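Local atomic coordinates of beta-agarase (PDB entry 6AII), a protein that probably cleaves the beta-1,4 links of agarose to release neoagarobiose, through a GH16 family catalytic domain that carries a calcium ion. Residues A[25-33]-A[43-51]; A[74-84]-A[304-315]. One frame throughout, in Å; residues are numbered along the deposited sequence.

Interaction 1: residues A[25-33]-A[43-51]; sequences ADMSDDFNY and YIAGKWKNF. With CA (calcium ion), chain B.
An Asx turn next to the calcium site meets a classic beta bulge here, through Asp29 on one side and Lys47 and Trp48 on the other. The two oxygens of the Asp29 carboxylate take different donors. OD1 takes the backbone N of Phe31 from above the carboxylate plane, closing the turn, while OD2 accepts Trp48 NE1 at 2.9 Å on its anti side (N-H...O 154°) and Tyr33 OH at 2.7 Å, on the syn side but tilted well out of the plane, from the same face as Trp48 NE1. The indole has a neighbour over each face near the rim: Phe31 CZ, its ring oblique at 48°, and Lys47 CB on the opposite face. OD2 lies almost in the indole plane, and this bond, with the packing on both faces, probably helps hold the ring's rotation. Phe31 CE1 is 3.6 Å from Trp48 CD1. The far edge of the indole points at the backbone, Trp48 CH2 lying 3.5 Å from Met27 O. Tyr33 OH also rests against Ala45 CB at 3.4 Å and against CG2 of Ile44.

Lys47 stretches out fully beyond CG (chi2 176°) past the carbonyl of Asp26, which brings NZ to Ser28 O at 2.8 Å and Ala25 O at 3.1 Å. A water links NZ to Asp29 OD2, its bond to the carboxylate being weak. A methionine in place of Lys47 would probably leave the carbonyls of Ala25 and Ser28 without their charged donor.

In the hairpin, Lys47 N and Trp48 N both bond to Ile44 O, so two residues face one. The loop continues to Asp30 O and Asn32 OD1, which bind the calcium ion together with Asp5, Gly74 and Asp316: a bulged beta hairpin packed against a metal-binding loop.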
loop_
_atom_site.group_PDB
_atom_site.type_symbol
_atom_site.label_atom_id
_atom_site.label_comp_id
_atom_site.label_asym_id
_atom_site.label_seq_id
_atom_site.Cartn_x
_atom_site.Cartn_y
_atom_site.Cartn_z
ATOM N N ALA A 25 -11.490 10.927 -12.399
ATOM C CA ALA A 25 -10.310 11.553 -13.056
ATOM C C ALA A 25 -9.251 12.087 -12.068
ATOM O O ALA A 25 -8.072 12.019 -12.400
ATOM C CB ALA A 25 -10.798 12.661 -13.948
ATOM N N ASP A 26 -9.632 12.632 -10.925
ATOM C CA ASP A 26 -8.696 13.355 -10.081
ATOM C C ASP A 26 -7.797 12.391 -9.300
ATOM O O ASP A 26 -6.836 12.822 -8.686
ATOM C CB ASP A 26 -9.385 14.334 -9.149
ATOM C CG ASP A 26 -10.160 13.761 -7.992
ATOM O OD1 ASP A 26 -10.527 12.578 -8.024
ATOM O OD2 ASP A 26 -10.494 14.543 -7.111
ATOM N N MET A 27 -8.098 11.118 -9.406
ATOM C CA MET A 27 -7.333 10.089 -8.636
ATOM C C MET A 27 -6.785 9.026 -9.588
ATOM O O MET A 27 -6.419 7.959 -9.134
ATOM C CB MET A 27 -8.240 9.414 -7.600
ATOM C CG MET A 27 -8.629 10.302 -6.425
ATOM S SD MET A 27 -7.190 10.698 -5.430
ATOM C CE MET A 27 -7.060 9.181 -4.466
ATOM N N SER A 28 -6.750 9.280 -10.908
ATOM C CA SER A 28 -6.338 8.341 -11.906
ATOM C C SER A 28 -5.226 8.947 -12.762
ATOM O O SER A 28 -5.290 10.157 -13.117
ATOM C CB SER A 28 -7.498 7.854 -12.810
ATOM O OG SER A 28 -8.572 7.313 -12.054
ATOM N N ASP A 29 -4.178 8.164 -13.078
ATOM C CA ASP A 29 -3.021 8.676 -13.800
ATOM C C ASP A 29 -2.229 7.506 -14.349
ATOM O O ASP A 29 -1.974 6.558 -13.562
ATOM C CB ASP A 29 -2.161 9.544 -12.888
ATOM C CG ASP A 29 -1.139 10.414 -13.594
ATOM O OD1 ASP A 29 -0.794 10.159 -14.767
ATOM O OD2 ASP A 29 -0.773 11.441 -12.950
ATOM N N ASP A 30 -1.844 7.536 -15.653
ATOM C CA ASP A 30 -0.946 6.497 -16.161
ATOM C C ASP A 30 0.511 6.926 -16.364
ATOM O O ASP A 30 1.295 6.175 -16.917
ATOM C CB ASP A 30 -1.547 5.829 -17.394
ATOM C CG ASP A 30 -1.877 6.732 -18.562
ATOM O OD1 ASP A 30 -1.642 7.946 -18.482
ATOM O OD2 ASP A 30 -2.340 6.142 -19.562
ATOM N N PHE A 31 0.859 8.117 -15.830
ATOM C CA PHE A 31 2.262 8.498 -15.598
ATOM C C PHE A 31 3.151 8.451 -16.856
ATOM O O PHE A 31 4.293 7.985 -16.812
ATOM C CB PHE A 31 2.847 7.593 -14.491
ATOM C CG PHE A 31 2.206 7.863 -13.168
ATOM C CD1 PHE A 31 2.288 9.127 -12.626
ATOM C CD2 PHE A 31 1.493 6.891 -12.477
ATOM C CE1 PHE A 31 1.713 9.421 -11.405
ATOM C CE2 PHE A 31 0.922 7.182 -11.255
ATOM C CZ PHE A 31 1.029 8.444 -10.722
ATOM N N ASN A 32 2.609 8.943 -17.965
ATOM C CA ASN A 32 3.334 8.852 -19.239
ATOM C C ASN A 32 3.873 10.232 -19.612
ATOM O O ASN A 32 3.992 10.584 -20.794
ATOM C CB ASN A 32 2.476 8.163 -20.298
ATOM C CG ASN A 32 2.096 6.731 -19.924
ATOM O OD1 ASN A 32 2.851 5.964 -19.279
ATOM N ND2 ASN A 32 0.935 6.335 -20.404
ATOM N N TYR A 33 4.193 11.024 -18.604
ATOM C CA TYR A 33 4.812 12.334 -18.756
ATOM C C TYR A 33 6.099 12.356 -17.921
ATOM O O TYR A 33 6.319 11.455 -17.087
ATOM C CB TYR A 33 3.870 13.449 -18.307
ATOM C CG TYR A 33 3.295 13.214 -16.926
ATOM C CD1 TYR A 33 3.981 13.560 -15.785
ATOM C CD2 TYR A 33 2.108 12.516 -16.758
ATOM C CE1 TYR A 33 3.469 13.328 -14.511
ATOM C CE2 TYR A 33 1.589 12.278 -15.497
ATOM C CZ TYR A 33 2.278 12.660 -14.360
ATOM O OH TYR A 33 1.764 12.425 -13.125
ATOM N N TYR A 43 2.626 19.275 -6.146
ATOM C CA TYR A 43 1.594 18.310 -6.582
ATOM C C TYR A 43 1.833 17.948 -8.043
ATOM O O TYR A 43 1.497 18.726 -8.963
ATOM C CB TYR A 43 0.149 18.810 -6.404
ATOM C CG TYR A 43 -0.370 18.701 -4.988
ATOM C CD1 TYR A 43 -0.870 17.504 -4.506
ATOM C CD2 TYR A 43 -0.289 19.764 -4.108
ATOM C CE1 TYR A 43 -1.303 17.363 -3.202
ATOM C CE2 TYR A 43 -0.712 19.639 -2.786
ATOM C CZ TYR A 43 -1.239 18.439 -2.342
ATOM O OH TYR A 43 -1.676 18.215 -1.071
ATOM N N ILE A 44 2.379 16.744 -8.262
ATOM C CA ILE A 44 2.700 16.253 -9.595
ATOM C C ILE A 44 1.381 16.070 -10.332
ATOM O O ILE A 44 0.448 15.428 -9.860
ATOM C CB ILE A 44 3.529 14.962 -9.532
ATOM C CG1 ILE A 44 4.799 15.123 -8.727
ATOM C CG2 ILE A 44 3.822 14.429 -10.908
ATOM C CD1 ILE A 44 5.497 13.847 -8.326
ATOM N N ALA A 45 1.319 16.708 -11.511
ATOM C CA ALA A 45 0.161 16.689 -12.388
ATOM C C ALA A 45 -1.062 17.281 -11.712
ATOM O O ALA A 45 -2.185 16.967 -12.102
ATOM C CB ALA A 45 -0.125 15.279 -12.878
ATOM N N GLY A 46 -0.859 18.057 -10.654
ATOM C CA GLY A 46 -1.931 18.555 -9.851
ATOM C C GLY A 46 -2.599 17.501 -8.970
ATOM O O GLY A 46 -3.615 17.792 -8.312
ATOM N N LYS A 47 -2.028 16.286 -8.878
ATOM C CA LYS A 47 -2.704 15.181 -8.221
ATOM C C LYS A 47 -1.905 14.480 -7.101
ATOM O O LYS A 47 -2.529 13.903 -6.227
ATOM C CB LYS A 47 -3.027 14.087 -9.237
ATOM C CG LYS A 47 -4.018 14.481 -10.311
ATOM C CD LYS A 47 -4.257 13.409 -11.359
ATOM C CE LYS A 47 -5.195 13.921 -12.438
ATOM N NZ LYS A 47 -5.332 12.931 -13.537
ATOM N N TRP A 48 -0.604 14.464 -7.176
ATOM C CA TRP A 48 0.225 13.572 -6.333
ATOM C C TRP A 48 1.298 14.422 -5.635
ATOM O O TRP A 48 2.284 14.830 -6.277
ATOM C CB TRP A 48 0.895 12.467 -7.191
ATOM C CG TRP A 48 -0.027 11.827 -8.174
ATOM C CD1 TRP A 48 -0.006 11.979 -9.526
ATOM C CD2 TRP A 48 -1.165 11.000 -7.879
ATOM N NE1 TRP A 48 -1.038 11.299 -10.102
ATOM C CE2 TRP A 48 -1.763 10.670 -9.124
ATOM C CE3 TRP A 48 -1.712 10.453 -6.700
ATOM C CZ2 TRP A 48 -2.882 9.856 -9.229
ATOM C CZ3 TRP A 48 -2.844 9.682 -6.820
ATOM C CH2 TRP A 48 -3.405 9.367 -8.067
ATOM N N LYS A 49 1.158 14.591 -4.307
ATOM C CA LYS A 49 2.157 15.328 -3.589
ATOM C C LYS A 49 3.421 14.491 -3.469
ATOM O O LYS A 49 3.304 13.335 -3.099
ATOM C CB LYS A 49 1.721 15.678 -2.165
ATOM C CG LYS A 49 2.593 16.703 -1.414
ATOM C CD LYS A 49 2.155 16.798 0.022
ATOM C CE LYS A 49 2.641 17.966 0.839
ATOM N NZ LYS A 49 2.403 17.676 2.281
ATOM N N ASN A 50 4.571 15.080 -3.759
ATOM C CA ASN A 50 5.879 14.412 -3.645
ATOM C C ASN A 50 6.410 14.334 -2.214
ATOM O O ASN A 50 7.619 14.350 -2.039
ATOM C CB ASN A 50 6.912 14.996 -4.576
ATOM C CG ASN A 50 7.261 16.453 -4.324
ATOM O OD1 ASN A 50 6.598 17.089 -3.501
ATOM N ND2 ASN A 50 8.303 16.937 -5.005
ATOM N N PHE A 51 5.544 14.188 -1.256
ATOM C CA PHE A 51 5.963 13.981 0.083
ATOM C C PHE A 51 4.838 13.377 0.903
ATOM O O PHE A 51 3.688 13.277 0.466
ATOM C CB PHE A 51 6.397 15.326 0.705
ATOM C CG PHE A 51 7.419 15.154 1.804
ATOM C CD1 PHE A 51 8.724 14.780 1.488
ATOM C CD2 PHE A 51 7.079 15.326 3.130
ATOM C CE1 PHE A 51 9.663 14.571 2.498
ATOM C CE2 PHE A 51 8.019 15.097 4.143
ATOM C CZ PHE A 51 9.314 14.791 3.819
HETATM CA CA CA B . 2.414 4.206 -17.513
HETATM O O HOH W 1 -5.304 13.595 -6.492
HETATM O O HOH W 2 -6.443 16.083 -7.684
HETATM O O HOH W 3 -2.596 13.128 -14.517
HETATM O O HOH W 4 3.572 3.107 -19.456
#

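Interaction 2: residues A[74-84]-A[304-315]; sequences GHMNIVASRNG and IYGRPEDHIMKV. With CA (calcium ion), chain B.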
loop_
_atom_site.group_PDB
_atom_site.type_symbol
_atom_site.label_atom_id
_atom_site.label_comp_id
_atom_site.label_asym_id
_atom_site.label_seq_id
_atom_site.Cartn_x
_atom_site.Cartn_y
_atom_site.Cartn_z
ATOM N N GLY A 74 7.391 6.025 -18.330
ATOM C CA GLY A 74 6.036 5.446 -18.233
ATOM C C GLY A 74 5.567 5.148 -16.835
ATOM O O GLY A 74 4.420 4.657 -16.678
ATOM N N HIS A 75 6.373 5.519 -15.828
ATOM C CA HIS A 75 5.963 5.228 -14.430
ATOM C C HIS A 75 6.453 6.306 -13.474
ATOM O O HIS A 75 7.504 6.956 -13.681
ATOM C CB HIS A 75 6.510 3.870 -13.976
ATOM C CG HIS A 75 7.843 3.571 -14.508
ATOM N ND1 HIS A 75 9.007 4.109 -13.936
ATOM C CD2 HIS A 75 8.255 2.822 -15.549
ATOM C CE1 HIS A 75 10.041 3.661 -14.659
ATOM N NE2 HIS A 75 9.619 2.895 -15.596
ATOM N N MET A 76 5.718 6.408 -12.376
ATOM C CA MET A 76 6.188 7.166 -11.215
ATOM C C MET A 76 7.296 6.316 -10.566
ATOM O O MET A 76 7.152 5.065 -10.494
ATOM C CB MET A 76 5.075 7.395 -10.196
ATOM C CG MET A 76 5.561 7.993 -8.920
ATOM S SD MET A 76 4.123 8.542 -7.896
ATOM C CE MET A 76 3.662 10.027 -8.626
ATOM N N ASN A 77 8.358 6.951 -10.143
ATOM C CA ASN A 77 9.516 6.318 -9.516
ATOM C C ASN A 77 9.556 6.772 -8.049
ATOM O O ASN A 77 9.569 7.978 -7.774
ATOM C CB ASN A 77 10.818 6.784 -10.165
ATOM C CG ASN A 77 10.849 6.510 -11.641
ATOM O OD1 ASN A 77 10.789 5.342 -11.975
ATOM N ND2 ASN A 77 10.976 7.569 -12.458
ATOM N N ILE A 78 9.569 5.818 -7.135
ATOM C CA ILE A 78 9.692 6.080 -5.698
ATOM C C ILE A 78 11.030 5.459 -5.285
ATOM O O ILE A 78 11.171 4.237 -5.218
ATOM C CB ILE A 78 8.477 5.600 -4.926
ATOM C CG1 ILE A 78 7.176 6.164 -5.500
ATOM C CG2 ILE A 78 8.635 6.010 -3.470
ATOM C CD1 ILE A 78 5.924 5.643 -4.848
ATOM N N VAL A 79 12.035 6.333 -5.085
ATOM C CA VAL A 79 13.427 5.941 -5.097
ATOM C C VAL A 79 14.020 5.776 -3.697
ATOM O O VAL A 79 13.758 6.627 -2.870
ATOM C CB VAL A 79 14.271 6.942 -5.892
ATOM C CG1 VAL A 79 15.731 6.603 -5.824
ATOM C CG2 VAL A 79 13.717 7.010 -7.325
ATOM N N ALA A 80 14.744 4.701 -3.489
ATOM C CA ALA A 80 15.648 4.540 -2.318
ATOM C C ALA A 80 17.070 4.861 -2.748
ATOM O O ALA A 80 17.618 4.245 -3.684
ATOM C CB ALA A 80 15.546 3.168 -1.689
ATOM N N SER A 81 17.743 5.680 -1.924
ATOM C CA SER A 81 19.140 6.025 -2.187
ATOM C C SER A 81 19.843 6.271 -0.846
ATOM O O SER A 81 19.195 6.228 0.204
ATOM C CB SER A 81 19.209 7.229 -3.078
ATOM O OG SER A 81 18.568 8.356 -2.507
ATOM N N ARG A 82 21.143 6.433 -0.903
ATOM C CA ARG A 82 21.911 6.522 0.370
ATOM C C ARG A 82 23.050 7.515 0.205
ATOM O O ARG A 82 24.035 7.210 -0.489
ATOM C CB ARG A 82 22.368 5.132 0.818
ATOM C CG ARG A 82 23.142 5.164 2.140
ATOM C CD ARG A 82 23.319 3.799 2.719
ATOM N NE ARG A 82 22.087 3.190 3.154
ATOM C CZ ARG A 82 21.865 1.898 3.206
ATOM N NH1 ARG A 82 22.857 1.049 2.939
ATOM N NH2 ARG A 82 20.627 1.458 3.463
ATOM N N ASN A 83 22.959 8.580 0.959
ATOM C CA ASN A 83 24.041 9.636 0.909
ATOM C C ASN A 83 25.069 9.399 2.020
ATOM O O ASN A 83 26.051 10.135 2.052
ATOM C CB ASN A 83 23.475 11.040 0.969
ATOM C CG ASN A 83 22.650 11.342 2.186
ATOM O OD1 ASN A 83 22.859 10.713 3.220
ATOM N ND2 ASN A 83 21.723 12.262 2.038
ATOM N N GLY A 84 24.896 8.428 2.921
ATOM C CA GLY A 84 25.839 8.211 3.980
ATOM C C GLY A 84 25.475 8.866 5.306
ATOM O O GLY A 84 26.084 8.467 6.342
ATOM N N ILE A 304 22.308 -1.436 -2.440
ATOM C CA ILE A 304 21.750 -0.138 -2.896
ATOM C C ILE A 304 22.666 0.544 -3.907
ATOM O O ILE A 304 22.167 1.202 -4.825
ATOM C CB ILE A 304 21.363 0.766 -1.714
ATOM C CG1 ILE A 304 20.389 1.853 -2.142
ATOM C CG2 ILE A 304 22.601 1.334 -0.977
ATOM C CD1 ILE A 304 19.576 2.494 -0.992
ATOM N N TYR A 305 23.990 0.413 -3.750
ATOM C CA TYR A 305 24.909 0.993 -4.740
ATOM C C TYR A 305 25.175 0.026 -5.901
ATOM O O TYR A 305 25.425 0.507 -6.974
ATOM C CB TYR A 305 26.242 1.337 -4.063
ATOM C CG TYR A 305 26.134 2.362 -2.966
ATOM C CD1 TYR A 305 25.355 3.493 -3.095
ATOM C CD2 TYR A 305 26.791 2.165 -1.761
ATOM C CE1 TYR A 305 25.247 4.423 -2.074
ATOM C CE2 TYR A 305 26.687 3.077 -0.719
ATOM C CZ TYR A 305 25.949 4.233 -0.897
ATOM O OH TYR A 305 25.852 5.156 0.114
ATOM N N GLY A 306 25.051 -1.255 -5.724
ATOM C CA GLY A 306 25.318 -2.175 -6.789
ATOM C C GLY A 306 24.173 -2.307 -7.756
ATOM O O GLY A 306 24.371 -2.556 -8.974
ATOM N N ARG A 307 22.937 -2.203 -7.242
ATOM C CA ARG A 307 21.754 -2.310 -8.095
ATOM C C ARG A 307 20.773 -1.172 -7.800
ATOM O O ARG A 307 19.629 -1.387 -7.365
ATOM C CB ARG A 307 21.056 -3.636 -7.791
ATOM C CG ARG A 307 21.953 -4.848 -7.992
ATOM C CD ARG A 307 21.272 -6.175 -7.815
ATOM N NE ARG A 307 21.021 -6.506 -6.411
ATOM C CZ ARG A 307 19.833 -6.451 -5.782
ATOM N NH1 ARG A 307 18.733 -6.055 -6.422
ATOM N NH2 ARG A 307 19.792 -6.754 -4.482
ATOM N N PRO A 308 21.148 0.043 -8.146
ATOM C CA PRO A 308 20.320 1.225 -7.899
ATOM C C PRO A 308 18.936 1.155 -8.558
ATOM O O PRO A 308 17.950 1.576 -7.975
ATOM C CB PRO A 308 21.145 2.418 -8.417
ATOM C CG PRO A 308 22.203 1.798 -9.311
ATOM C CD PRO A 308 22.439 0.415 -8.782
ATOM N N GLU A 309 18.877 0.599 -9.755
ATOM C CA GLU A 309 17.609 0.575 -10.457
ATOM C C GLU A 309 16.628 -0.400 -9.797
ATOM O O GLU A 309 15.432 -0.192 -9.862
ATOM C CB GLU A 309 17.861 0.254 -11.936
ATOM C CG GLU A 309 16.677 0.493 -12.842
ATOM C CD GLU A 309 16.268 1.945 -13.059
ATOM O OE1 GLU A 309 17.119 2.893 -12.965
ATOM O OE2 GLU A 309 15.071 2.112 -13.253
ATOM N N ASP A 310 17.131 -1.398 -9.098
ATOM C CA ASP A 310 16.285 -2.272 -8.313
ATOM C C ASP A 310 15.757 -1.613 -7.024
ATOM O O ASP A 310 14.804 -2.197 -6.452
ATOM C CB ASP A 310 17.022 -3.556 -7.969
ATOM C CG ASP A 310 17.169 -4.547 -9.128
ATOM O OD1 ASP A 310 16.365 -4.482 -10.078
ATOM O OD2 ASP A 310 18.097 -5.368 -9.076
ATOM N N HIS A 311 16.355 -0.512 -6.568
ATOM C CA HIS A 311 15.948 0.101 -5.317
ATOM C C HIS A 311 14.931 1.197 -5.593
ATOM O O HIS A 311 14.994 2.285 -5.052
ATOM C CB HIS A 311 17.200 0.572 -4.562
ATOM C CG HIS A 311 17.906 -0.584 -3.956
ATOM N ND1 HIS A 311 18.615 -1.516 -4.693
ATOM C CD2 HIS A 311 18.008 -0.960 -2.656
ATOM C CE1 HIS A 311 19.028 -2.467 -3.861
ATOM N NE2 HIS A 311 18.703 -2.127 -2.592
ATOM N N ILE A 312 13.975 0.921 -6.467
ATOM C CA ILE A 312 12.954 1.859 -6.898
ATOM C C ILE A 312 11.641 1.080 -6.968
ATOM O O ILE A 312 11.569 0.046 -7.678
ATOM C CB ILE A 312 13.249 2.457 -8.289
ATOM C CG1 ILE A 312 14.657 3.057 -8.359
ATOM C CG2 ILE A 312 12.156 3.449 -8.688
ATOM C CD1 ILE A 312 14.994 3.630 -9.716
ATOM N N MET A 313 10.643 1.634 -6.376
ATOM C CA MET A 313 9.263 1.151 -6.508
ATOM C C MET A 313 8.635 1.941 -7.663
ATOM O O MET A 313 8.626 3.169 -7.625
ATOM C CB MET A 313 8.447 1.370 -5.255
ATOM C CG MET A 313 7.015 0.843 -5.353
ATOM S SD MET A 313 6.081 1.294 -3.835
ATOM C CE MET A 313 4.475 0.658 -4.267
ATOM N N LYS A 314 8.122 1.258 -8.683
ATOM C CA LYS A 314 7.640 1.933 -9.896
ATOM C C LYS A 314 6.109 1.804 -9.950
ATOM O O LYS A 314 5.563 0.731 -9.581
ATOM C CB LYS A 314 8.246 1.321 -11.158
ATOM C CG LYS A 314 9.736 1.459 -11.202
ATOM C CD LYS A 314 10.391 0.804 -12.413
ATOM C CE LYS A 314 11.889 0.963 -12.345
ATOM N NZ LYS A 314 12.531 0.185 -13.424
ATOM N N VAL A 315 5.444 2.856 -10.388
ATOM C CA VAL A 315 3.997 2.817 -10.482
ATOM C C VAL A 315 3.647 3.132 -11.950
ATOM O O VAL A 315 3.779 4.277 -12.385
ATOM C CB VAL A 315 3.297 3.796 -9.524
ATOM C CG1 VAL A 315 1.776 3.640 -9.594
ATOM C CG2 VAL A 315 3.793 3.632 -8.076
HETATM CA CA CA B . 2.414 4.206 -17.513
HETATM O O HOH W 5 11.493 0.412 -16.219
HETATM O O HOH W 6 18.687 3.963 -6.049
HETATM O O HOH W 4 3.572 3.107 -19.456
#
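Met76 with Val315 and Ile78 with Met313 are the hydrogen-bonded pairs that join strand 75-79 to strand 312-315 in antiparallel register, each with two backbone bonds; Met76 N to Val315 O is 2.9 Å and its return, Val315 N to Met76 O, 2.8 Å. Beyond strand 75-79, Ala80 N still reaches His311 O, nearly in line with that carbonyl. In the intervening non-hydrogen-bonded pairs, the CA of Lys314 and of Ile312 make CA-H...O contacts with Met76 O and Ile78 O.

The apolar packing follows the alternation of the strands. Met76, Ile78, Met313 and Val315 share one buried face, where Ile284 of strand 280-287 lies against Ile78 and Met313. On the other, Val79 CG2 meets Ile312 CG2 at 4.1 Å. Past the strand, Ile304 CD1 packs on Ala80 CB.

Side chains with polar ends close the two ends of the contact. His75 CG sits between its backbone N and carbonyl carbon (chi1 36°), laying the imidazole beside Lys314, whose CD lies over one ring face, 3.9 Å from the centroid, in a CH-pi contact. Within 304-315, Lys314 NZ makes a salt bridge at 3.2 Å with Glu309 OE2, which offers its anti lone pair. At the opposite end Tyr305 OH donates to Arg82 O at 2.8 Å from above the carbonyl plane, and the Arg82 chain crosses Tyr305 at about a right angle. Ile304 CG2 lies over a face of the Arg82 guanidinium, which pairs with Asp301.

Gly74 O, just before the strand, binds the calcium ion. The ladder of 75-79 and 312-315 is the pairing of neighbouring antiparallel strands found in the GH16 beta-jelly-roll sandwich.

Both contacts feed one calcium site, and one calcium-bound water is common to them. They also touch directly, Phe31 CE1 lying 3.4 Å from Met76 CE and Phe31 CD2 3.5 Å from Val315 O. Both are partly buried: interaction 1 buries Trp48 and Phe31, with Ala25, Asp26 and Ala45 at its exposed rim, and interaction 2 buries the face of Met76, Ile78, Met313 and Val315, with Tyr305 at its exposed edge. Interaction 1 ties a loop to a hairpin of the mixed sheet, mostly by side-chain bonds; interaction 2 pairs two strands of the antiparallel sheet, mostly by backbone bonds. Strand 312-325 serves both, since Phe31 and Trp48 lie on its Ile318.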